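PDB 3FI9: malate dehydrogenase from Porphyromonas gingivalis, which probably catalyses the NAD-dependent interconversion of malate and oxaloacetate. Local coordinates for residues S22-T27 with V243-I248; V122-I125 with I131-L134; Q159-K164 with K218-K223; N227-K230 with R234-F237. One frame throughout, in Å; residues are numbered along the deposited sequence.

Interaction 1: residues S22-T27 with V243-I248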
loop_
_atom_site.group_PDB
_atom_site.type_symbol
_atom_site.label_atom_id
_atom_site.label_comp_id
_atom_site.label_asym_id
_atom_site.label_seq_id
_atom_site.Cartn_x
_atom_site.Cartn_y
_atom_site.Cartn_z
ATOM N N SER A 22 -5.122 -7.355 -0.432
ATOM C CA SER A 22 -5.133 -6.426 0.719
ATOM C C SER A 22 -4.487 -5.064 0.317
ATOM O O SER A 22 -4.938 -3.951 0.713
ATOM C CB SER A 22 -4.485 -7.071 1.954
ATOM O OG SER A 22 -3.065 -7.260 1.835
ATOM N N ASN A 23 -3.410 -5.152 -0.454
ATOM C CA ASN A 23 -2.739 -3.950 -0.949
ATOM C C ASN A 23 -3.670 -3.231 -1.898
ATOM O O ASN A 23 -3.724 -2.023 -1.894
ATOM C CB ASN A 23 -1.384 -4.289 -1.586
ATOM C CG ASN A 23 -0.568 -3.025 -1.958
ATOM O OD1 ASN A 23 -0.846 -2.377 -2.948
ATOM N ND2 ASN A 23 0.472 -2.732 -1.186
ATOM N N MET A 24 -4.463 -3.972 -2.674
ATOM C CA MET A 24 -5.419 -3.334 -3.574
ATOM C C MET A 24 -6.457 -2.550 -2.789
ATOM O O MET A 24 -6.859 -1.460 -3.194
ATOM C CB MET A 24 -6.141 -4.363 -4.461
ATOM C CG MET A 24 -5.262 -5.087 -5.540
ATOM S SD MET A 24 -6.380 -6.370 -6.391
ATOM C CE MET A 24 -5.419 -6.653 -7.863
ATOM N N ALA A 25 -6.869 -3.108 -1.671
ATOM C CA ALA A 25 -7.884 -2.459 -0.878
ATOM C C ALA A 25 -7.370 -1.133 -0.369
ATOM O O ALA A 25 -8.084 -0.144 -0.392
ATOM C CB ALA A 25 -8.288 -3.360 0.343
ATOM N N GLN A 26 -6.148 -1.128 0.132
ATOM C CA GLN A 26 -5.534 0.096 0.654
ATOM C C GLN A 26 -5.350 1.082 -0.512
ATOM O O GLN A 26 -5.575 2.254 -0.371
ATOM C CB GLN A 26 -4.185 -0.241 1.330
ATOM C CG GLN A 26 -3.427 1.084 1.796
ATOM C CD GLN A 26 -2.062 0.781 2.382
ATOM O OE1 GLN A 26 -1.737 -0.369 2.699
ATOM N NE2 GLN A 26 -1.227 1.814 2.483
ATOM N N THR A 27 -4.956 0.586 -1.684
ATOM C CA THR A 27 -4.736 1.478 -2.812
ATOM C C THR A 27 -6.029 2.107 -3.310
ATOM O O THR A 27 -6.080 3.323 -3.639
ATOM C CB THR A 27 -3.991 0.731 -3.945
ATOM O OG1 THR A 27 -2.732 0.271 -3.428
ATOM C CG2 THR A 27 -3.739 1.651 -5.188
ATOM N N VAL A 243 -0.715 -1.349 -9.959
ATOM C CA VAL A 243 -0.942 -1.131 -11.408
ATOM C C VAL A 243 -2.401 -1.499 -11.804
ATOM O O VAL A 243 -3.114 -0.725 -12.490
ATOM C CB VAL A 243 0.148 -1.836 -12.264
ATOM C CG1 VAL A 243 -0.203 -1.755 -13.770
ATOM C CG2 VAL A 243 1.550 -1.179 -11.956
ATOM N N SER A 244 -2.858 -2.637 -11.274
ATOM C CA SER A 244 -4.249 -3.068 -11.449
ATOM C C SER A 244 -5.238 -2.004 -10.950
ATOM O O SER A 244 -6.276 -1.746 -11.570
ATOM C CB SER A 244 -4.469 -4.382 -10.686
ATOM O OG SER A 244 -3.663 -5.446 -11.265
ATOM N N ILE A 245 -4.948 -1.442 -9.800
ATOM C CA ILE A 245 -5.894 -0.431 -9.299
ATOM C C ILE A 245 -5.835 0.863 -10.120
ATOM O O ILE A 245 -6.870 1.549 -10.281
ATOM C CB ILE A 245 -5.783 -0.170 -7.793
ATOM C CG1 ILE A 245 -5.846 -1.530 -7.036
ATOM C CG2 ILE A 245 -6.924 0.823 -7.341
ATOM C CD1 ILE A 245 -7.119 -2.434 -7.284
ATOM N N GLU A 246 -4.658 1.209 -10.649
ATOM C CA GLU A 246 -4.628 2.335 -11.590
ATOM C C GLU A 246 -5.499 2.000 -12.762
ATOM O O GLU A 246 -6.160 2.904 -13.304
ATOM C CB GLU A 246 -3.236 2.601 -12.183
ATOM C CG GLU A 246 -2.218 3.195 -11.298
ATOM C CD GLU A 246 -0.892 3.435 -12.053
ATOM O OE1 GLU A 246 -0.514 4.594 -12.191
ATOM O OE2 GLU A 246 -0.238 2.483 -12.509
ATOM N N MET A 247 -5.477 0.728 -13.214
ATOM C CA MET A 247 -6.375 0.346 -14.349
ATOM C C MET A 247 -7.862 0.570 -14.021
ATOM O O MET A 247 -8.594 1.155 -14.865
ATOM C CB MET A 247 -6.169 -1.119 -14.810
ATOM C CG MET A 247 -4.695 -1.454 -15.169
ATOM S SD MET A 247 -4.481 -3.206 -15.541
ATOM C CE MET A 247 -5.600 -3.465 -16.876
ATOM N N ILE A 248 -8.334 0.068 -12.875
ATOM C CA ILE A 248 -9.768 0.225 -12.551
ATOM C C ILE A 248 -10.120 1.729 -12.323
ATOM O O ILE A 248 -11.201 2.214 -12.683
ATOM C CB ILE A 248 -10.217 -0.664 -11.355
ATOM C CG1 ILE A 248 -11.716 -0.975 -11.486
ATOM C CG2 ILE A 248 -9.859 -0.023 -9.956
ATOM C CD1 ILE A 248 -12.055 -1.884 -12.682
#
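Helix segments 22-27 and 243-248 pass each other with axes 9.6 Å apart at closest approach and N-to-C directions 46° apart, Met24 and Ile245 having the nearest CA atoms. The contact is buried, and Ile245 occupies its middle, its two branches dividing the work. The CG1 branch reaches over the base of the methionine, where Ile245 CD1 lies 3.6 Å from Met24 CB and nearly as close to Met24 CG. The other branch and the CB face Thr27, whose methyl CG2 sits 3.8 Å from Ile245 CB. Thr27 turns that methyl toward Ile245 because CG2 is anti to its backbone N, and the same rotation places OG1 back over its own helix, 2.9 Å from Asn23 O, a carbonyl that also accepts from Thr27 N. Farther out, the extended chain of Met24 carries CE to 3.7 Å from Ser244 CB. The hydroxyl of Ser244 is engaged by Pro240 O of its own helix. Around this core Met24 also touches Val81 of strand 77-82, while Asn23 bonds to Gln26 of the second subunit, and Gln26 to its Asn23. Helix 19-30, whose first turn carries the end of the predicted NAD-binding segment, thus meets a C-terminal-domain helix essentially by van der Waals packing between 22-27 and 243-248, with an Asn23 OD1 to Ser241 OG hydrogen bond nearby and both hydroxyls satisfied within their own helices.

Interaction 2: residues V122-I125 with I131-L134; sequences VIII and ITGL
In the beta-alpha-beta unit made of strand 121-124, helix 129-140 and strand 147-150, part of the Rossmann-type nucleotide-binding domain, Ile124 at the end of the first strand packs against Thr132 and Gly133 near the start of the helix. The methyl CG2 of Ile124 makes the closest approach, 3.5 Å from Thr132 OG1 and 3.8 Å from Thr132 CB, the two side chains meeting at a slant. Its position anti to the backbone N aims this methyl at the threonine, while the CG1 branch runs beside Gly133, whose CA is 4.2 Å from Ile124 CG1. The CA atoms of Ile124 and Gly133, 5.6 Å apart, are the nearest pair between the two segments. Thr132 OG1 sits between the backbone N and the carbonyl carbon (chi1 57°) and is hydrogen-bonded to Phe126 O, in the turn between strand and helix. On the flank, helix 94-115 adds Leu108 against Ile124 and Asn101, a predicted NAD-binding residue, against Thr132. The threonine hydroxyl therefore meets the isoleucine methyl by van der Waals contact and spends its polarity on the connecting turn, which carries predicted cofactor-binding residues.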
loop_
_atom_site.group_PDB
_atom_site.type_symbol
_atom_site.label_atom_id
_atom_site.label_comp_id
_atom_site.label_asym_id
_atom_site.label_seq_id
_atom_site.Cartn_x
_atom_site.Cartn_y
_atom_site.Cartn_z
ATOM N N VAL A 122 -14.334 -5.222 -15.633
ATOM C CA VAL A 122 -13.808 -6.277 -14.822
ATOM C C VAL A 122 -12.354 -6.460 -15.233
ATOM O O VAL A 122 -12.063 -6.482 -16.425
ATOM C CB VAL A 122 -14.526 -7.639 -15.114
ATOM C CG1 VAL A 122 -13.892 -8.737 -14.270
ATOM C CG2 VAL A 122 -16.000 -7.507 -14.824
ATOM N N ILE A 123 -11.487 -6.591 -14.237
ATOM C CA ILE A 123 -10.044 -6.828 -14.446
ATOM C C ILE A 123 -9.605 -8.109 -13.770
ATOM O O ILE A 123 -9.818 -8.321 -12.550
ATOM C CB ILE A 123 -9.193 -5.620 -13.932
ATOM C CG1 ILE A 123 -9.735 -4.287 -14.536
ATOM C CG2 ILE A 123 -7.682 -5.892 -14.211
ATOM C CD1 ILE A 123 -8.962 -3.010 -14.085
ATOM N N ILE A 124 -8.952 -8.973 -14.556
ATOM C CA ILE A 124 -8.553 -10.266 -14.093
ATOM C C ILE A 124 -7.022 -10.254 -14.017
ATOM O O ILE A 124 -6.375 -9.885 -15.005
ATOM C CB ILE A 124 -8.998 -11.318 -15.107
ATOM C CG1 ILE A 124 -10.537 -11.304 -15.310
ATOM C CG2 ILE A 124 -8.487 -12.693 -14.665
ATOM C CD1 ILE A 124 -11.292 -11.604 -14.023
ATOM N N ILE A 125 -6.427 -10.626 -12.883
ATOM C CA ILE A 125 -4.965 -10.525 -12.829
ATOM C C ILE A 125 -4.245 -11.845 -12.553
ATOM O O ILE A 125 -3.019 -11.931 -12.703
ATOM C CB ILE A 125 -4.476 -9.437 -11.838
ATOM C CG1 ILE A 125 -4.387 -9.979 -10.408
ATOM C CG2 ILE A 125 -5.307 -8.115 -12.031
ATOM C CD1 ILE A 125 -3.346 -9.226 -9.574
ATOM N N ILE A 131 -5.696 -16.677 -20.671
ATOM C CA ILE A 131 -6.752 -17.678 -20.613
ATOM C C ILE A 131 -7.786 -17.188 -19.643
ATOM O O ILE A 131 -8.965 -17.127 -19.971
ATOM C CB ILE A 131 -6.257 -19.047 -20.141
ATOM C CG1 ILE A 131 -5.407 -19.741 -21.219
ATOM C CG2 ILE A 131 -7.457 -19.957 -19.742
ATOM C CD1 ILE A 131 -6.096 -19.921 -22.558
ATOM N N THR A 132 -7.351 -16.811 -18.440
ATOM C CA THR A 132 -8.313 -16.429 -17.395
ATOM C C THR A 132 -9.153 -15.235 -17.788
ATOM O O THR A 132 -10.381 -15.188 -17.563
ATOM C CB THR A 132 -7.612 -16.172 -16.042
ATOM O OG1 THR A 132 -6.599 -15.156 -16.200
ATOM C CG2 THR A 132 -6.947 -17.454 -15.561
ATOM N N GLY A 133 -8.499 -14.233 -18.363
ATOM C CA GLY A 133 -9.232 -13.117 -18.856
ATOM C C GLY A 133 -10.204 -13.502 -19.968
ATOM O O GLY A 133 -11.333 -12.978 -20.008
ATOM N N LEU A 134 -9.793 -14.384 -20.885
ATOM C CA LEU A 134 -10.709 -14.718 -22.024
ATOM C C LEU A 134 -11.907 -15.560 -21.539
ATOM O O LEU A 134 -13.054 -15.368 -21.959
ATOM C CB LEU A 134 -9.930 -15.473 -23.112
ATOM C CG LEU A 134 -10.679 -16.058 -24.310
ATOM C CD1 LEU A 134 -11.335 -14.958 -25.094
ATOM C CD2 LEU A 134 -9.690 -16.832 -25.237
#

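Interaction 3: residues Q159-K164 with K218-K223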
loop_
_atom_site.group_PDB
_atom_site.type_symbol
_atom_site.label_atom_id
_atom_site.label_comp_id
_atom_site.label_asym_id
_atom_site.label_seq_id
_atom_site.Cartn_x
_atom_site.Cartn_y
_atom_site.Cartn_z
ATOM N N GLN A 159 11.214 -0.639 -18.471
ATOM C CA GLN A 159 11.587 0.743 -18.163
ATOM C C GLN A 159 12.611 0.802 -17.046
ATOM O O GLN A 159 13.638 1.497 -17.151
ATOM C CB GLN A 159 10.353 1.593 -17.811
ATOM C CG GLN A 159 10.683 3.094 -17.598
ATOM C CD GLN A 159 9.526 3.868 -16.988
ATOM O OE1 GLN A 159 8.967 3.439 -15.970
ATOM N NE2 GLN A 159 9.167 5.009 -17.588
ATOM N N SER A 160 12.342 0.082 -15.969
ATOM C CA SER A 160 13.264 0.066 -14.845
ATOM C C SER A 160 14.660 -0.469 -15.215
ATOM O O SER A 160 15.690 0.142 -14.904
ATOM C CB SER A 160 12.670 -0.777 -13.720
ATOM O OG SER A 160 13.589 -0.891 -12.642
ATOM N N GLU A 161 14.684 -1.603 -15.892
ATOM C CA GLU A 161 15.941 -2.232 -16.269
ATOM C C GLU A 161 16.751 -1.339 -17.204
ATOM O O GLU A 161 17.951 -1.220 -17.016
ATOM C CB GLU A 161 15.721 -3.644 -16.846
ATOM C CG GLU A 161 15.110 -4.691 -15.856
ATOM C CD GLU A 161 16.003 -5.021 -14.671
ATOM O OE1 GLU A 161 17.249 -5.059 -14.805
ATOM O OE2 GLU A 161 15.455 -5.270 -13.586
ATOM N N LEU A 162 16.100 -0.656 -18.162
ATOM C CA LEU A 162 16.772 0.359 -19.008
ATOM C C LEU A 162 17.309 1.551 -18.219
ATOM O O LEU A 162 18.458 1.996 -18.445
ATOM C CB LEU A 162 15.856 0.847 -20.127
ATOM C CG LEU A 162 15.731 -0.133 -21.320
ATOM C CD1 LEU A 162 14.491 0.215 -22.108
ATOM C CD2 LEU A 162 16.993 -0.070 -22.225
ATOM N N ALA A 163 16.511 2.068 -17.285
ATOM C CA ALA A 163 16.986 3.181 -16.469
ATOM C C ALA A 163 18.193 2.785 -15.595
ATOM O O ALA A 163 19.156 3.546 -15.490
ATOM C CB ALA A 163 15.825 3.795 -15.613
ATOM N N LYS A 164 18.175 1.578 -15.046
ATOM C CA LYS A 164 19.328 1.073 -14.291
ATOM C C LYS A 164 20.600 0.945 -15.143
ATOM O O LYS A 164 21.694 1.328 -14.698
ATOM C CB LYS A 164 18.993 -0.281 -13.654
ATOM C CG LYS A 164 17.962 -0.188 -12.502
ATOM C CD LYS A 164 17.239 -1.518 -12.254
ATOM C CE LYS A 164 18.198 -2.671 -12.022
ATOM N NZ LYS A 164 17.467 -3.911 -11.603
ATOM N N LYS A 218 16.891 -7.836 -21.425
ATOM C CA LYS A 218 15.598 -8.439 -21.726
ATOM C C LYS A 218 15.300 -9.653 -20.842
ATOM O O LYS A 218 14.156 -9.850 -20.369
ATOM C CB LYS A 218 15.488 -8.790 -23.210
ATOM C CG LYS A 218 15.485 -7.518 -24.037
ATOM C CD LYS A 218 15.210 -7.684 -25.509
ATOM C CE LYS A 218 15.008 -9.087 -25.919
ATOM N NZ LYS A 218 16.337 -9.614 -26.259
ATOM N N GLN A 219 16.330 -10.470 -20.606
ATOM C CA GLN A 219 16.164 -11.642 -19.762
ATOM C C GLN A 219 15.863 -11.252 -18.306
ATOM O O GLN A 219 15.139 -11.978 -17.620
ATOM C CB GLN A 219 17.401 -12.526 -19.838
ATOM C CG GLN A 219 17.097 -13.996 -19.780
ATOM C CD GLN A 219 16.001 -14.412 -20.741
ATOM O OE1 GLN A 219 15.156 -15.205 -20.394
ATOM N NE2 GLN A 219 16.000 -13.857 -21.938
ATOM N N ARG A 220 16.374 -10.116 -17.825
ATOM C CA ARG A 220 16.031 -9.697 -16.448
ATOM C C ARG A 220 14.562 -9.273 -16.373
ATOM O O ARG A 220 13.951 -9.363 -15.312
ATOM C CB ARG A 220 16.902 -8.538 -15.936
ATOM C CG ARG A 220 18.389 -8.917 -15.751
ATOM C CD ARG A 220 19.171 -7.886 -14.984
ATOM N NE ARG A 220 19.398 -6.667 -15.752
ATOM C CZ ARG A 220 20.379 -6.502 -16.635
ATOM N NH1 ARG A 220 21.224 -7.493 -16.869
ATOM N NH2 ARG A 220 20.511 -5.354 -17.298
ATOM N N VAL A 221 14.012 -8.784 -17.485
ATOM C CA VAL A 221 12.571 -8.515 -17.554
ATOM C C VAL A 221 11.767 -9.801 -17.551
ATOM O O VAL A 221 10.883 -9.983 -16.722
ATOM C CB VAL A 221 12.230 -7.633 -18.790
ATOM C CG1 VAL A 221 10.696 -7.424 -18.951
ATOM C CG2 VAL A 221 12.931 -6.319 -18.649
ATOM N N VAL A 222 12.105 -10.720 -18.467
ATOM C CA VAL A 222 11.466 -12.047 -18.507
ATOM C C VAL A 222 11.407 -12.753 -17.140
ATOM O O VAL A 222 10.362 -13.323 -16.748
ATOM C CB VAL A 222 12.164 -12.972 -19.550
ATOM C CG1 VAL A 222 11.615 -14.393 -19.437
ATOM C CG2 VAL A 222 12.015 -12.404 -20.973
ATOM N N LYS A 223 12.520 -12.705 -16.412
ATOM C CA LYS A 223 12.669 -13.342 -15.101
ATOM C C LYS A 223 12.374 -12.390 -13.941
ATOM O O LYS A 223 12.733 -12.667 -12.811
ATOM C CB LYS A 223 14.101 -13.848 -14.909
ATOM C CG LYS A 223 14.472 -14.924 -15.899
ATOM C CD LYS A 223 13.842 -16.240 -15.502
ATOM C CE LYS A 223 13.905 -17.244 -16.651
ATOM N NZ LYS A 223 13.524 -18.616 -16.166
HETATM O O HOH W 1 12.830 -6.989 -13.702
HETATM O O HOH W 2 19.647 -3.154 -16.189
#
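Glu161 OE1 receives Arg220 NE at 2.8 Å, in a salt bridge whose N-H...O angle is 154°. The bond lies almost in the guanidinium plane but comes to the oxygen from above the carboxylate, the two planes being turned 58° to each other. Lys164, one helical turn after the glutamate, grips the other oxygen, with NZ 3.1 Å from Glu161 OE2, and also makes a weak bond to OE1. Two waters extend the network: one donates to Glu161 OE2 and to Arg220 O, and the second donates to Glu161 O and accepts from Arg220 NH2 at 2.6 Å. The glutamate chain bends at chi2 (-65°), which brings the carboxylate over Arg220 CB, while nearer the backbone Glu161 CG touches Val221 CG2 at 3.9 Å. Carboxylate charge shared between two cations would probably ease the closeness of Lys164 NZ and Arg220 NE, 5.3 Å apart. Lys164 is paired in addition with Glu52 of the second subunit. This salt-bridge network, with Glu161 buried and Arg220 exposed, joins helices 153-166 and 211-222 of the alpha/beta C-terminal domain, with Val221 packed close to Arg157, a predicted substrate-binding residue.

Interaction 4: residues N227-K230 with R234-F237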
loop_
_atom_site.group_PDB
_atom_site.type_symbol
_atom_site.label_atom_id
_atom_site.label_comp_id
_atom_site.label_asym_id
_atom_site.label_seq_id
_atom_site.Cartn_x
_atom_site.Cartn_y
_atom_site.Cartn_z
ATOM N N ASN A 227 12.867 -13.030 -9.875
ATOM C CA ASN A 227 13.831 -12.197 -9.156
ATOM C C ASN A 227 13.170 -11.591 -7.893
ATOM O O ASN A 227 13.771 -11.612 -6.817
ATOM C CB ASN A 227 14.363 -11.100 -10.106
ATOM C CG ASN A 227 15.440 -10.197 -9.452
ATOM O OD1 ASN A 227 16.505 -10.660 -9.054
ATOM N ND2 ASN A 227 15.165 -8.913 -9.378
ATOM N N ILE A 228 11.946 -11.047 -8.002
ATOM C CA ILE A 228 11.279 -10.536 -6.782
ATOM C C ILE A 228 11.188 -11.673 -5.738
ATOM O O ILE A 228 11.474 -11.485 -4.566
ATOM C CB ILE A 228 9.848 -9.961 -7.051
ATOM C CG1 ILE A 228 9.923 -8.775 -8.027
ATOM C CG2 ILE A 228 9.101 -9.576 -5.715
ATOM C CD1 ILE A 228 10.964 -7.783 -7.650
ATOM N N ILE A 229 10.813 -12.863 -6.175
ATOM C CA ILE A 229 10.709 -14.004 -5.251
ATOM C C ILE A 229 12.030 -14.297 -4.555
ATOM O O ILE A 229 12.080 -14.571 -3.338
ATOM C CB ILE A 229 10.216 -15.276 -5.970
ATOM C CG1 ILE A 229 8.750 -15.095 -6.371
ATOM C CG2 ILE A 229 10.408 -16.533 -5.066
ATOM C CD1 ILE A 229 8.228 -16.062 -7.420
ATOM N N LYS A 230 13.108 -14.209 -5.314
ATOM C CA LYS A 230 14.424 -14.534 -4.769
ATOM C C LYS A 230 14.818 -13.428 -3.786
ATOM O O LYS A 230 15.499 -13.650 -2.810
ATOM C CB LYS A 230 15.425 -14.602 -5.924
ATOM C CG LYS A 230 16.886 -14.671 -5.499
ATOM C CD LYS A 230 17.788 -14.313 -6.688
ATOM C CE LYS A 230 17.173 -14.875 -7.968
ATOM N NZ LYS A 230 17.473 -14.010 -9.142
ATOM N N ARG A 234 8.869 -13.885 -1.419
ATOM C CA ARG A 234 7.495 -14.199 -1.839
ATOM C C ARG A 234 7.265 -13.552 -3.197
ATOM O O ARG A 234 8.082 -12.761 -3.626
ATOM C CB ARG A 234 6.471 -13.634 -0.849
ATOM C CG ARG A 234 6.849 -12.266 -0.335
ATOM C CD ARG A 234 5.679 -11.553 0.321
ATOM N NE ARG A 234 5.004 -12.404 1.288
ATOM C CZ ARG A 234 5.468 -12.686 2.505
ATOM N NH1 ARG A 234 6.605 -12.164 2.926
ATOM N NH2 ARG A 234 4.772 -13.473 3.302
ATOM N N SER A 235 6.187 -13.903 -3.875
ATOM C CA SER A 235 5.842 -13.263 -5.162
ATOM C C SER A 235 5.558 -11.774 -4.995
ATOM O O SER A 235 5.161 -11.335 -3.913
ATOM C CB SER A 235 4.615 -13.926 -5.784
ATOM O OG SER A 235 4.717 -15.339 -5.714
ATOM N N SER A 236 5.758 -11.004 -6.067
ATOM C CA SER A 236 5.419 -9.582 -6.059
ATOM C C SER A 236 3.959 -9.366 -5.630
ATOM O O SER A 236 3.075 -10.139 -5.982
ATOM C CB SER A 236 5.620 -9.006 -7.464
ATOM O OG SER A 236 4.714 -9.650 -8.332
ATOM N N PHE A 237 3.696 -8.326 -4.857
ATOM C CA PHE A 237 2.305 -8.048 -4.480
ATOM C C PHE A 237 1.991 -6.567 -4.520
ATOM O O PHE A 237 0.832 -6.153 -4.791
ATOM C CB PHE A 237 1.967 -8.674 -3.126
ATOM C CG PHE A 237 2.832 -8.185 -1.997
ATOM C CD1 PHE A 237 2.370 -7.191 -1.147
ATOM C CD2 PHE A 237 4.071 -8.741 -1.775
ATOM C CE1 PHE A 237 3.167 -6.737 -0.077
ATOM C CE2 PHE A 237 4.867 -8.295 -0.725
ATOM C CZ PHE A 237 4.413 -7.293 0.125
#
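Ile228 and Ile229, neighbours in the middle of helix 224-232, address successive residues of the chain as it doubles back through Arg234, Ser235 and Ser236. Ile228 offers one branch only: its methyl CG2, anti to the backbone N, presses on the backbone of Ser236, 3.7 Å from Ser236 N, and meets Ser236 CB at 3.9 Å, while the CG1 branch leads away from the loop. Ile229 works with the opposite branch. Its CG1 lies 3.6 Å from Ser235 CA, and CD1 beyond it reaches to 4.0 Å from Ser235 OG. The CB of Ser235 itself points away from the helix, and it is mainly its backbone that the isoleucine meets. Segment 234-237 is the irregular link between two consecutive helices of the C-terminal half, 224-232 and 238-251, and Phe237 stands at the N-cap position of the second. Its ring touches Met19 and Ile20 of the predicted NAD-binding segment, and its backbone N is bonded to Glu53 of the second subunit. Ser236 lies close to Arg157, a predicted substrate-binding residue. Arg234 contributes backbone, its CB being directed away from the helix. Arg234 O is 3.3 Å from Ile229 CA, in a CA-H...O contact with an angle of 157° at the hydrogen. This oxygen is buried here without a conventional partner, so the weak C-H donor is probably a partial compensation. The guanidinium of Arg234 approaches that of Arg234 of the second subunit, a pairing of like charges.

From the N terminus, helix 19-30 opens the longest loop, which interaction 1 closes between 22-27 and 243-248, whose nearest ends are 216 residues apart; it joins the nucleotide-binding domain to the C-terminal domain. The other three contacts fall within this loop, and each stays inside one domain. Interaction 2 closes first, a short loop in the nucleotide-binding domain, followed in series by interaction 3 and then interaction 4 in the C-terminal domain; none of them cross. Interactions 3 and 4 adjoin in sequence through helices 211-222 and 224-232. Interactions 1 and 2 touch in space, Ser244 and Met24 meeting Ile125, while Met247 and Ile248 meet Ile123. Interactions 1, 3 and 4 also border the second subunit.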